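Local atomic coordinates of DNA replication licensing factor MCM related protein (Thermoplasma acidophilum, PDB entry 4ME3), a protein that probably unwinds DNA as an ATP-driven single-stranded DNA helicase of the MCM family in replication, and is represented here by its zinc-binding N-terminal domain. Residues E43-Y48 / F93-L98; R36-Y41 / D83-R88; E191-Q196 / T220-A225; R16-W21 / E77-Q82. One frame throughout, in Å; residues are numbered along the deposited sequence.

Contacts 1, 2 and 4 belong to the helical N-terminal part of the chain and contact 3 to the OB fold; contact 1 is where that part meets the OB fold. Its centre is about 9 Å from that of contact 2, where Tyr-41 OH reaches Ile-95 O at 2.9 Å, and about 12 Å from that of contact 3, where Asp-222 OD2 takes both Arg-45 NE and Asn-97 ND2. Helix 69-84 serves contacts 2 and 4, and its Glu-77 OE2 accepts Leu-98 N of contact 1. Contacts 3 and 4 do not touch, their centres being about 23 Å apart. All four lie away from the zinc ion, which is held by Cys-147, Cys-150, Cys-169 and Cys-172.

Contact 1: residues E43-Y48 / F93-L98; sequences EVRTLY and FNIFNL
Thr-46 pairs with Asn-97 and Leu-47 with Leu-98 in a short parallel ladder, in which the Asn-97 backbone bonds to the residues on either side of Thr-46: its N donates to Arg-45 O at 2.8 Å and its O accepts Leu-47 N at 2.9 Å. The first bond lies in the plane of the Arg-45 carbonyl. That carbonyl also covers one face of the Phe-96 ring, with Arg-45 O 3.5 Å above the ring plane of Phe-96 and displaced toward the rim. Because CG stands anti to the backbone N (chi1 -163°), the ring extends to the neighbouring strand, where Leu-47 CB meets its edge 3.8 Å from Phe-96 CZ. Replacing Phe-96 by an alanine is likely to open a gap beside Leu-47 CB and to leave the Arg-45 carbonyl without the ring it lies over. On the face carrying Thr-46 and Asn-97, Asn-97 ND2 makes a weak bond of 3.4 Å to Thr-46 OG1; its stronger partner is Asp-222, which also forms a salt bridge with Arg-45 NE. The extended Arg-45 chain lays one guanidinium face over Ile-95 CG2, and its NH1 is 3.7 Å from Ile-95 CD1. This two-stranded sheet joins the helical part to the OB fold: Leu-47 packs on helix 31-38, Leu-98 N donates to Glu-77 of helix 69-84, and Ile-95 and Arg-45 touch Ile-193 of strand 191-201.

Contact 2: residues R36-Y41 / D83-R88; sequences RIHQEY and DYLLDR
Arg-88 carries most of the polar contact, its guanidinium drawn in among the carbonyls of His-38, Gln-39 and Tyr-41. NH2 of Arg-88 donates to a lone pair of Tyr-41 O at 2.9 Å, with the acceptor tilted 30° out of the guanidinium plane, while the His-38 carbonyl lies over one face of the group. Bends at chi2 (-108°) and chi3 carry the guanidinium back to these carbonyls; nearer the backbone, Arg-88 CG lies 3.5 Å from His-38 CE1. With a leucine in its place, Tyr-41 O would probably be left without its side-chain donor and the carbonyls of His-38 and Gln-39 without the positive group beside them. His-38 adds a weak bond from ND1 to Tyr-84 O (3.3 Å), and the Asp-87 carboxylate stands at the ring edge, OD2 being 3.1 Å from His-38 CE1. Apolar contact falls to the two branches of Leu-85: CD1 makes a CH-pi contact over the Tyr-41 ring, 4.3 Å from its centroid, and CD2 presses on His-38 CA at 3.4 Å. Around them, Tyr-84 leans on Ile-34 and Asn-35 of helix 31-38, Leu-85 on Ile-80 of helix 69-84, and Tyr-41 OH bonds to Ile-95 O ahead of strand 97-101.

Contact 3: residues E191-Q196 / T220-A225; sequences EFIDVQ and TEDDLA
Gln-196 and Thr-220 form a hydrogen-bonded pair, and Val-195 and Glu-221 the adjoining non-hydrogen-bonded pair, of an antiparallel ladder in the OB fold. Gln-196 N donates to Thr-220 O, and Thr-220 N to Gln-196 O, both at 2.9 Å. A further backbone bond runs from Asp-222 N to Asp-194 O at 2.7 Å, its donor tilted 27° from the carbonyl plane. There segment 220-225 leaves the ladder in a tight turn, with Asp-222 at positive phi and Leu-224 N bonded to Glu-221 O; the turn brings Ala-225 CB to 3.8 Å from Asp-194 CB.

On one face Val-195 and Glu-221 lie side by side, Val-195 CG2 being 4.0 Å from Glu-221 CG, and Ile-193 CD1 reaches Glu-221 OE1 at 3.5 Å. The carboxylate of this buried glutamate is held from beyond the pair by a salt bridge to Lys-139 and a hydrogen bond with Tyr-260, which would help to stabilise a negative charge there. Asp-194 and Asp-222 keep their carboxylates apart, and two waters mediate: one takes Asp-194 N and donates to Asp-222 OD1, the other donates to Asp-194 OD2 and Asp-222 O. Asp-222 OD2 is already engaged by contact 1. The extended Gln-196 chain sends NE2 to Thr-134 O and OE1 to Gly-226 N. A third water closes this end, accepting from Thr-220 OG1 and donating to Gln-196 OE1 and, at 2.9 Å, to Leu-224 O.

Contact 4: residues R16-W21 / E77-Q82; sequences RIKDLW and EEVILQ
Glu-78 is the first residue of 77-82 to meet helix 16-21: its extended chain brings OE1 within a long salt bridge, 3.5 Å, of Lys-18 NZ. Glu-14 also places a carboxylate oxygen close to Glu-78 OE1, so the lysine is likely to ease the crowding of negative charge here.

One residue on, Val-79 supplies the apolar centre of the crossing, where its CA comes within 6.3 Å of Lys-18 CA. With CG1 anti to the backbone N (chi1 167°), the other branch, CG2, is the one that touches the first helix: it lies 3.7 Å from Lys-18 CB and 3.6 Å from Lys-18 O, and it also reaches Trp-21 CB at 4.2 Å. The indole leads away from 77-82 but stays with helix 69-84 further up, NE1 bonding to Tyr-72 O, and its ring meets Phe-61 edge to face.

Near the wider pi-type turn at 80-82, Gln-82 stretches out across the end of the lysine chain, roughly at a right angle to it. Gln-82 OE1 accepts Lys-18 NZ at 2.9 Å, the donor standing 33° out of the amide carbonyl plane. The bend of Lys-18 at chi3 lets one ammonium group reach both oxygens, one from each of two residues a helical turn apart, while its CB and CG rest on the valine. The two helix axes approach to 9.4 Å and cross at -66°, a steep helix-helix packing that joins helix 14-27 to helix 69-84 within the helical bundle of the MCM N-terminal domain.

Contact 1: residues E43-Y48 / F93-L98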
# COMPACT_ATOMS: atom_id res chain seq x y z
N GLU A 43 -13.11 0.65 -10.71
CA GLU A 43 -13.97 0.99 -9.58
C GLU A 43 -13.76 -0.01 -8.44
O GLU A 43 -13.76 0.37 -7.27
CB GLU A 43 -15.44 1.02 -10.00
CG GLU A 43 -15.82 2.22 -10.87
CD GLU A 43 -15.51 2.01 -12.34
OE1 GLU A 43 -14.77 1.05 -12.67
OE2 GLU A 43 -16.00 2.80 -13.17
N VAL A 44 -13.59 -1.27 -8.80
CA VAL A 44 -13.21 -2.31 -7.85
C VAL A 44 -11.77 -2.70 -8.17
O VAL A 44 -11.45 -3.05 -9.30
CB VAL A 44 -14.11 -3.54 -7.96
CG1 VAL A 44 -13.70 -4.60 -6.95
CG2 VAL A 44 -15.57 -3.15 -7.75
N ARG A 45 -10.90 -2.63 -7.17
CA ARG A 45 -9.48 -2.82 -7.43
C ARG A 45 -8.75 -3.39 -6.22
O ARG A 45 -7.62 -2.99 -5.93
CB ARG A 45 -8.84 -1.50 -7.83
CG ARG A 45 -9.02 -0.40 -6.80
CD ARG A 45 -8.37 0.88 -7.26
NE ARG A 45 -8.59 1.97 -6.32
CZ ARG A 45 -8.55 3.26 -6.65
NH1 ARG A 45 -8.29 3.62 -7.90
NH2 ARG A 45 -8.78 4.18 -5.73
N THR A 46 -9.40 -4.31 -5.52
CA THR A 46 -8.82 -4.98 -4.37
C THR A 46 -9.07 -6.49 -4.41
O THR A 46 -10.18 -6.93 -4.72
CB THR A 46 -9.40 -4.45 -3.05
OG1 THR A 46 -9.20 -3.03 -2.97
CG2 THR A 46 -8.74 -5.13 -1.85
N LEU A 47 -8.04 -7.26 -4.08
CA LEU A 47 -8.17 -8.70 -3.92
C LEU A 47 -7.61 -9.10 -2.57
O LEU A 47 -6.50 -8.72 -2.23
CB LEU A 47 -7.40 -9.44 -5.02
CG LEU A 47 -7.42 -10.97 -4.89
CD1 LEU A 47 -8.81 -11.51 -5.17
CD2 LEU A 47 -6.39 -11.61 -5.81
N TYR A 48 -8.39 -9.85 -1.80
CA TYR A 48 -7.91 -10.44 -0.55
C TYR A 48 -7.44 -11.86 -0.80
O TYR A 48 -8.16 -12.67 -1.38
CB TYR A 48 -9.01 -10.44 0.50
CG TYR A 48 -9.29 -9.07 1.07
CD1 TYR A 48 -8.59 -8.62 2.18
CD2 TYR A 48 -10.23 -8.24 0.49
CE1 TYR A 48 -8.83 -7.36 2.70
CE2 TYR A 48 -10.47 -6.98 1.01
CZ TYR A 48 -9.77 -6.55 2.12
OH TYR A 48 -10.01 -5.30 2.64
N PHE A 93 -4.65 4.76 -15.02
CA PHE A 93 -5.42 3.83 -14.20
C PHE A 93 -4.68 2.52 -14.03
O PHE A 93 -4.90 1.57 -14.78
CB PHE A 93 -6.80 3.59 -14.82
CG PHE A 93 -7.61 4.83 -15.01
CD1 PHE A 93 -8.20 5.45 -13.92
CD2 PHE A 93 -7.77 5.40 -16.26
CE1 PHE A 93 -8.95 6.60 -14.08
CE2 PHE A 93 -8.52 6.55 -16.43
CZ PHE A 93 -9.10 7.15 -15.33
N ASN A 94 -3.80 2.47 -13.03
CA ASN A 94 -2.99 1.28 -12.78
C ASN A 94 -2.87 0.96 -11.29
O ASN A 94 -1.90 0.34 -10.87
CB ASN A 94 -1.59 1.46 -13.38
CG ASN A 94 -0.86 2.66 -12.81
OD1 ASN A 94 -1.35 3.34 -11.91
ND2 ASN A 94 0.33 2.92 -13.34
N ILE A 95 -3.86 1.39 -10.51
CA ILE A 95 -3.86 1.11 -9.08
C ILE A 95 -4.51 -0.24 -8.78
O ILE A 95 -5.58 -0.55 -9.30
CB ILE A 95 -4.62 2.20 -8.30
CG1 ILE A 95 -3.94 3.56 -8.48
CG2 ILE A 95 -4.70 1.84 -6.82
CD1 ILE A 95 -4.71 4.72 -7.88
N PHE A 96 -3.86 -1.04 -7.94
CA PHE A 96 -4.49 -2.26 -7.43
C PHE A 96 -4.00 -2.57 -6.02
O PHE A 96 -2.83 -2.37 -5.70
CB PHE A 96 -4.23 -3.45 -8.34
CG PHE A 96 -5.16 -4.60 -8.08
CD1 PHE A 96 -4.85 -5.57 -7.14
CD2 PHE A 96 -6.37 -4.68 -8.74
CE1 PHE A 96 -5.72 -6.61 -6.89
CE2 PHE A 96 -7.25 -5.71 -8.48
CZ PHE A 96 -6.92 -6.68 -7.56
N ASN A 97 -4.91 -3.07 -5.19
CA ASN A 97 -4.58 -3.43 -3.82
C ASN A 97 -4.69 -4.93 -3.60
O ASN A 97 -5.78 -5.49 -3.59
CB ASN A 97 -5.51 -2.74 -2.84
CG ASN A 97 -5.57 -1.24 -3.06
OD1 ASN A 97 -4.54 -0.58 -3.17
ND2 ASN A 97 -6.78 -0.71 -3.11
N LEU A 98 -3.54 -5.57 -3.42
CA LEU A 98 -3.49 -6.95 -3.00
C LEU A 98 -3.36 -6.96 -1.49
O LEU A 98 -2.41 -6.39 -0.94
CB LEU A 98 -2.30 -7.65 -3.66
CG LEU A 98 -2.10 -9.14 -3.36
CD1 LEU A 98 -3.35 -9.93 -3.67
CD2 LEU A 98 -0.92 -9.67 -4.15

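Contact 2: residues R36-Y41 / D83-R88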
# COMPACT_ATOMS: atom_id res chain seq x y z
N ARG A 36 -13.71 -11.59 -12.08
CA ARG A 36 -14.90 -10.86 -11.66
C ARG A 36 -14.56 -9.41 -11.33
O ARG A 36 -15.32 -8.50 -11.65
CB ARG A 36 -15.56 -11.54 -10.46
CG ARG A 36 -16.43 -12.72 -10.83
CD ARG A 36 -17.39 -13.08 -9.72
NE ARG A 36 -16.70 -13.41 -8.48
CZ ARG A 36 -16.15 -14.60 -8.22
NH1 ARG A 36 -16.19 -15.57 -9.12
NH2 ARG A 36 -15.54 -14.80 -7.06
N ILE A 37 -13.42 -9.21 -10.67
CA ILE A 37 -12.95 -7.86 -10.37
C ILE A 37 -12.65 -7.12 -11.66
O ILE A 37 -12.92 -5.92 -11.79
CB ILE A 37 -11.67 -7.92 -9.51
CG1 ILE A 37 -11.96 -8.56 -8.15
CG2 ILE A 37 -11.09 -6.52 -9.32
CD1 ILE A 37 -10.71 -8.88 -7.35
N HIS A 38 -12.08 -7.84 -12.62
CA HIS A 38 -11.76 -7.29 -13.93
C HIS A 38 -12.96 -6.57 -14.55
O HIS A 38 -12.81 -5.51 -15.16
CB HIS A 38 -11.29 -8.42 -14.85
CG HIS A 38 -11.18 -8.03 -16.29
ND1 HIS A 38 -9.99 -7.69 -16.88
CD2 HIS A 38 -12.12 -7.94 -17.26
CE1 HIS A 38 -10.19 -7.40 -18.15
NE2 HIS A 38 -11.48 -7.54 -18.41
N GLN A 39 -14.14 -7.14 -14.38
CA GLN A 39 -15.35 -6.59 -14.96
C GLN A 39 -15.75 -5.26 -14.32
O GLN A 39 -16.53 -4.50 -14.90
CB GLN A 39 -16.50 -7.58 -14.83
CG GLN A 39 -16.33 -8.84 -15.67
CD GLN A 39 -16.14 -8.53 -17.14
OE1 GLN A 39 -15.21 -9.02 -17.78
NE2 GLN A 39 -17.03 -7.72 -17.69
N GLU A 40 -15.23 -4.99 -13.13
CA GLU A 40 -15.62 -3.80 -12.38
C GLU A 40 -14.45 -2.86 -12.13
O GLU A 40 -14.60 -1.84 -11.45
CB GLU A 40 -16.26 -4.22 -11.05
CG GLU A 40 -17.43 -5.18 -11.23
CD GLU A 40 -18.03 -5.62 -9.91
OE1 GLU A 40 -18.37 -6.82 -9.78
OE2 GLU A 40 -18.18 -4.77 -9.00
N TYR A 41 -13.29 -3.19 -12.69
CA TYR A 41 -12.12 -2.33 -12.60
C TYR A 41 -12.30 -1.09 -13.47
O TYR A 41 -12.93 -1.18 -14.53
CB TYR A 41 -10.88 -3.11 -13.04
CG TYR A 41 -9.58 -2.38 -12.81
CD1 TYR A 41 -8.96 -2.41 -11.57
CD2 TYR A 41 -8.98 -1.65 -13.83
CE1 TYR A 41 -7.77 -1.74 -11.35
CE2 TYR A 41 -7.79 -0.97 -13.62
CZ TYR A 41 -7.20 -1.02 -12.37
OH TYR A 41 -6.02 -0.35 -12.16
N ASP A 83 -1.09 -9.49 -16.04
CA ASP A 83 -1.59 -10.76 -16.57
C ASP A 83 -3.12 -10.83 -16.67
O ASP A 83 -3.65 -11.52 -17.54
CB ASP A 83 -1.10 -11.92 -15.70
CG ASP A 83 0.40 -12.13 -15.79
OD1 ASP A 83 1.09 -11.32 -16.44
OD2 ASP A 83 0.90 -13.11 -15.19
N TYR A 84 -3.82 -10.11 -15.80
CA TYR A 84 -5.27 -10.23 -15.72
C TYR A 84 -6.03 -8.98 -16.17
O TYR A 84 -7.04 -9.09 -16.86
CB TYR A 84 -5.70 -10.58 -14.30
CG TYR A 84 -5.33 -11.98 -13.87
CD1 TYR A 84 -4.08 -12.26 -13.34
CD2 TYR A 84 -6.25 -13.02 -13.98
CE1 TYR A 84 -3.75 -13.54 -12.94
CE2 TYR A 84 -5.92 -14.30 -13.59
CZ TYR A 84 -4.67 -14.55 -13.07
OH TYR A 84 -4.35 -15.83 -12.67
N LEU A 85 -5.57 -7.80 -15.77
CA LEU A 85 -6.36 -6.59 -15.94
C LEU A 85 -5.87 -5.70 -17.08
O LEU A 85 -6.43 -4.63 -17.32
CB LEU A 85 -6.36 -5.78 -14.64
CG LEU A 85 -6.93 -6.49 -13.42
CD1 LEU A 85 -6.75 -5.63 -12.18
CD2 LEU A 85 -8.40 -6.82 -13.63
N LEU A 86 -4.84 -6.16 -17.79
CA LEU A 86 -4.09 -5.30 -18.69
C LEU A 86 -4.94 -4.48 -19.67
O LEU A 86 -4.62 -3.33 -19.96
CB LEU A 86 -3.06 -6.12 -19.47
CG LEU A 86 -1.96 -5.33 -20.18
CD1 LEU A 86 -1.28 -4.35 -19.23
CD2 LEU A 86 -0.94 -6.29 -20.78
N ASP A 87 -6.03 -5.07 -20.17
CA ASP A 87 -6.84 -4.39 -21.18
C ASP A 87 -7.72 -3.29 -20.59
O ASP A 87 -8.41 -2.57 -21.32
CB ASP A 87 -7.69 -5.39 -21.97
CG ASP A 87 -8.57 -6.23 -21.07
OD1 ASP A 87 -8.11 -7.30 -20.62
OD2 ASP A 87 -9.73 -5.83 -20.82
N ARG A 88 -7.71 -3.16 -19.26
CA ARG A 88 -8.44 -2.09 -18.58
C ARG A 88 -7.46 -1.17 -17.84
O ARG A 88 -7.87 -0.25 -17.14
CB ARG A 88 -9.44 -2.68 -17.60
CG ARG A 88 -10.19 -3.90 -18.13
CD ARG A 88 -11.64 -3.60 -18.45
NE ARG A 88 -12.42 -3.34 -17.25
CZ ARG A 88 -13.75 -3.43 -17.18
NH1 ARG A 88 -14.46 -3.77 -18.25
NH2 ARG A 88 -14.37 -3.17 -16.03

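Contact 3: residues E191-Q196 / T220-A225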
# COMPACT_ATOMS: atom_id res chain seq x y z
N GLU A 191 -4.41 10.53 -10.38
CA GLU A 191 -5.28 9.71 -9.56
C GLU A 191 -4.99 9.92 -8.08
O GLU A 191 -3.84 9.85 -7.65
CB GLU A 191 -5.13 8.23 -9.92
CG GLU A 191 -5.83 7.85 -11.21
CD GLU A 191 -7.31 8.19 -11.19
OE1 GLU A 191 -8.04 7.56 -10.40
OE2 GLU A 191 -7.73 9.09 -11.95
N PHE A 192 -6.03 10.19 -7.31
CA PHE A 192 -5.93 10.33 -5.86
C PHE A 192 -6.61 9.16 -5.17
O PHE A 192 -7.52 8.54 -5.72
CB PHE A 192 -6.61 11.62 -5.40
CG PHE A 192 -5.98 12.87 -5.95
CD1 PHE A 192 -6.34 13.34 -7.19
CD2 PHE A 192 -5.05 13.56 -5.21
CE1 PHE A 192 -5.78 14.50 -7.70
CE2 PHE A 192 -4.48 14.72 -5.71
CZ PHE A 192 -4.84 15.18 -6.96
N ILE A 193 -6.17 8.88 -3.94
CA ILE A 193 -6.83 7.90 -3.10
C ILE A 193 -7.17 8.52 -1.74
O ILE A 193 -6.50 9.44 -1.29
CB ILE A 193 -5.96 6.65 -2.88
CG1 ILE A 193 -4.64 7.02 -2.22
CG2 ILE A 193 -5.72 5.94 -4.20
CD1 ILE A 193 -3.79 5.83 -1.82
N ASP A 194 -8.22 8.00 -1.12
CA ASP A 194 -8.61 8.39 0.22
C ASP A 194 -7.56 7.94 1.22
O ASP A 194 -7.01 6.84 1.09
CB ASP A 194 -9.94 7.75 0.60
CG ASP A 194 -11.10 8.26 -0.23
OD1 ASP A 194 -11.16 9.49 -0.49
OD2 ASP A 194 -11.96 7.44 -0.62
N VAL A 195 -7.30 8.77 2.22
CA VAL A 195 -6.41 8.42 3.32
C VAL A 195 -7.04 8.89 4.62
O VAL A 195 -7.69 9.93 4.67
CB VAL A 195 -5.03 9.07 3.16
CG1 VAL A 195 -4.11 8.65 4.32
CG2 VAL A 195 -4.40 8.70 1.83
N GLN A 196 -6.84 8.11 5.67
CA GLN A 196 -7.31 8.50 6.99
C GLN A 196 -6.31 7.97 8.01
O GLN A 196 -5.82 6.86 7.88
CB GLN A 196 -8.69 7.90 7.25
CG GLN A 196 -9.31 8.31 8.57
CD GLN A 196 -10.67 7.70 8.79
OE1 GLN A 196 -10.91 6.54 8.45
NE2 GLN A 196 -11.59 8.48 9.36
N THR A 220 -4.86 4.21 7.11
CA THR A 220 -5.79 3.43 6.30
C THR A 220 -6.00 4.15 4.98
O THR A 220 -6.31 5.34 4.95
CB THR A 220 -7.15 3.24 7.01
OG1 THR A 220 -7.77 4.52 7.24
CG2 THR A 220 -6.97 2.52 8.33
N GLU A 221 -5.81 3.43 3.87
CA GLU A 221 -5.89 4.05 2.55
C GLU A 221 -6.94 3.40 1.67
O GLU A 221 -7.28 2.22 1.84
CB GLU A 221 -4.53 3.98 1.85
CG GLU A 221 -3.45 4.83 2.48
CD GLU A 221 -2.22 4.96 1.59
OE1 GLU A 221 -2.04 4.09 0.71
OE2 GLU A 221 -1.45 5.92 1.77
N ASP A 222 -7.43 4.18 0.72
CA ASP A 222 -8.33 3.70 -0.32
C ASP A 222 -9.56 3.00 0.28
O ASP A 222 -10.31 3.62 1.03
CB ASP A 222 -7.56 2.80 -1.30
CG ASP A 222 -8.21 2.71 -2.66
OD1 ASP A 222 -9.24 3.38 -2.89
OD2 ASP A 222 -7.68 1.97 -3.52
N ASP A 223 -9.75 1.73 -0.03
CA ASP A 223 -10.93 0.99 0.43
C ASP A 223 -10.99 0.81 1.94
O ASP A 223 -12.04 0.48 2.49
CB ASP A 223 -11.01 -0.38 -0.26
CG ASP A 223 -9.67 -1.11 -0.26
OD1 ASP A 223 -8.66 -0.51 -0.69
OD2 ASP A 223 -9.63 -2.29 0.15
N LEU A 224 -9.87 1.03 2.62
CA LEU A 224 -9.82 0.89 4.07
C LEU A 224 -10.07 2.20 4.82
O LEU A 224 -10.29 2.20 6.02
CB LEU A 224 -8.48 0.28 4.51
CG LEU A 224 -8.21 -1.14 4.01
CD1 LEU A 224 -6.91 -1.67 4.60
CD2 LEU A 224 -9.37 -2.06 4.33
N ALA A 225 -10.04 3.33 4.11
CA ALA A 225 -10.29 4.62 4.75
C ALA A 225 -11.77 4.80 5.07
O ALA A 225 -12.63 4.34 4.33
CB ALA A 225 -9.80 5.75 3.87
O HOH W 1 -9.77 6.00 -2.67
O HOH W 2 -12.49 5.25 0.53
O HOH W 3 -10.64 3.58 8.50

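Contact 4: residues R16-W21 / E77-Q82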
# COMPACT_ATOMS: atom_id res chain seq x y z
N ARG A 16 11.27 -14.04 -10.13
CA ARG A 16 10.96 -15.27 -9.42
C ARG A 16 9.77 -15.09 -8.49
O ARG A 16 8.94 -15.99 -8.35
CB ARG A 16 12.17 -15.77 -8.62
CG ARG A 16 11.81 -16.82 -7.58
CD ARG A 16 12.89 -17.88 -7.42
NE ARG A 16 12.51 -18.88 -6.42
CZ ARG A 16 11.76 -19.95 -6.67
NH1 ARG A 16 11.28 -20.18 -7.88
NH2 ARG A 16 11.48 -20.79 -5.68
N ILE A 17 9.70 -13.93 -7.84
CA ILE A 17 8.60 -13.65 -6.93
C ILE A 17 7.30 -13.58 -7.73
O ILE A 17 6.28 -14.14 -7.32
CB ILE A 17 8.83 -12.34 -6.14
CG1 ILE A 17 10.00 -12.52 -5.17
CG2 ILE A 17 7.58 -11.95 -5.37
CD1 ILE A 17 10.42 -11.24 -4.47
N LYS A 18 7.34 -12.91 -8.87
CA LYS A 18 6.16 -12.81 -9.73
C LYS A 18 5.74 -14.18 -10.24
O LYS A 18 4.55 -14.48 -10.31
CB LYS A 18 6.42 -11.85 -10.89
CG LYS A 18 6.55 -10.40 -10.45
CD LYS A 18 7.01 -9.50 -11.59
CE LYS A 18 5.90 -9.23 -12.58
NZ LYS A 18 6.32 -8.27 -13.64
N ASP A 19 6.71 -15.03 -10.60
CA ASP A 19 6.40 -16.38 -11.05
C ASP A 19 5.68 -17.17 -9.96
O ASP A 19 4.75 -17.92 -10.24
CB ASP A 19 7.66 -17.11 -11.49
CG ASP A 19 8.13 -16.70 -12.87
OD1 ASP A 19 7.31 -16.18 -13.66
OD2 ASP A 19 9.33 -16.90 -13.18
N LEU A 20 6.12 -16.99 -8.72
CA LEU A 20 5.48 -17.67 -7.59
C LEU A 20 4.03 -17.21 -7.41
O LEU A 20 3.14 -18.03 -7.17
CB LEU A 20 6.29 -17.43 -6.31
CG LEU A 20 7.61 -18.21 -6.24
CD1 LEU A 20 8.53 -17.63 -5.18
CD2 LEU A 20 7.35 -19.68 -5.97
N TRP A 21 3.78 -15.91 -7.53
CA TRP A 21 2.42 -15.40 -7.46
C TRP A 21 1.56 -15.96 -8.59
O TRP A 21 0.41 -16.34 -8.38
CB TRP A 21 2.39 -13.87 -7.55
CG TRP A 21 2.64 -13.17 -6.25
CD1 TRP A 21 3.71 -12.38 -5.94
CD2 TRP A 21 1.81 -13.20 -5.09
NE1 TRP A 21 3.60 -11.92 -4.65
CE2 TRP A 21 2.43 -12.40 -4.11
CE3 TRP A 21 0.60 -13.81 -4.78
CZ2 TRP A 21 1.88 -12.20 -2.84
CZ3 TRP A 21 0.05 -13.61 -3.52
CH2 TRP A 21 0.69 -12.81 -2.57
N GLU A 77 0.69 -7.50 -7.04
CA GLU A 77 -0.15 -6.51 -7.69
C GLU A 77 0.23 -6.36 -9.16
O GLU A 77 -0.64 -6.27 -10.03
CB GLU A 77 -0.08 -5.17 -6.94
CG GLU A 77 -0.80 -5.22 -5.60
CD GLU A 77 -0.47 -4.06 -4.67
OE1 GLU A 77 0.45 -3.27 -4.98
OE2 GLU A 77 -1.12 -3.96 -3.60
N GLU A 78 1.53 -6.35 -9.45
CA GLU A 78 2.00 -6.25 -10.83
C GLU A 78 1.52 -7.42 -11.68
O GLU A 78 1.11 -7.23 -12.82
CB GLU A 78 3.53 -6.18 -10.88
CG GLU A 78 4.10 -4.85 -10.40
CD GLU A 78 5.60 -4.76 -10.57
OE1 GLU A 78 6.15 -5.53 -11.39
OE2 GLU A 78 6.23 -3.93 -9.89
N VAL A 79 1.55 -8.62 -11.12
CA VAL A 79 1.07 -9.80 -11.83
C VAL A 79 -0.41 -9.67 -12.18
O VAL A 79 -0.83 -9.96 -13.30
CB VAL A 79 1.30 -11.09 -11.01
CG1 VAL A 79 0.52 -12.25 -11.61
CG2 VAL A 79 2.78 -11.41 -10.94
N ILE A 80 -1.20 -9.22 -11.22
CA ILE A 80 -2.62 -8.99 -11.45
C ILE A 80 -2.83 -7.94 -12.54
O ILE A 80 -3.63 -8.14 -13.45
CB ILE A 80 -3.33 -8.57 -10.16
CG1 ILE A 80 -3.39 -9.76 -9.20
CG2 ILE A 80 -4.73 -8.06 -10.46
CD1 ILE A 80 -3.87 -9.41 -7.80
N LEU A 81 -2.10 -6.84 -12.46
CA LEU A 81 -2.26 -5.76 -13.43
C LEU A 81 -1.81 -6.16 -14.84
O LEU A 81 -2.46 -5.80 -15.83
CB LEU A 81 -1.48 -4.52 -12.97
CG LEU A 81 -2.10 -3.76 -11.80
CD1 LEU A 81 -1.09 -2.81 -11.18
CD2 LEU A 81 -3.34 -3.00 -12.25
N GLN A 82 -0.71 -6.90 -14.92
CA GLN A 82 -0.13 -7.26 -16.22
C GLN A 82 -0.80 -8.48 -16.85
O GLN A 82 -1.04 -8.50 -18.06
CB GLN A 82 1.37 -7.53 -16.07
CG GLN A 82 2.18 -6.30 -15.67
CD GLN A 82 3.66 -6.59 -15.53
OE1 GLN A 82 4.07 -7.75 -15.44
NE2 GLN A 82 4.47 -5.54 -15.52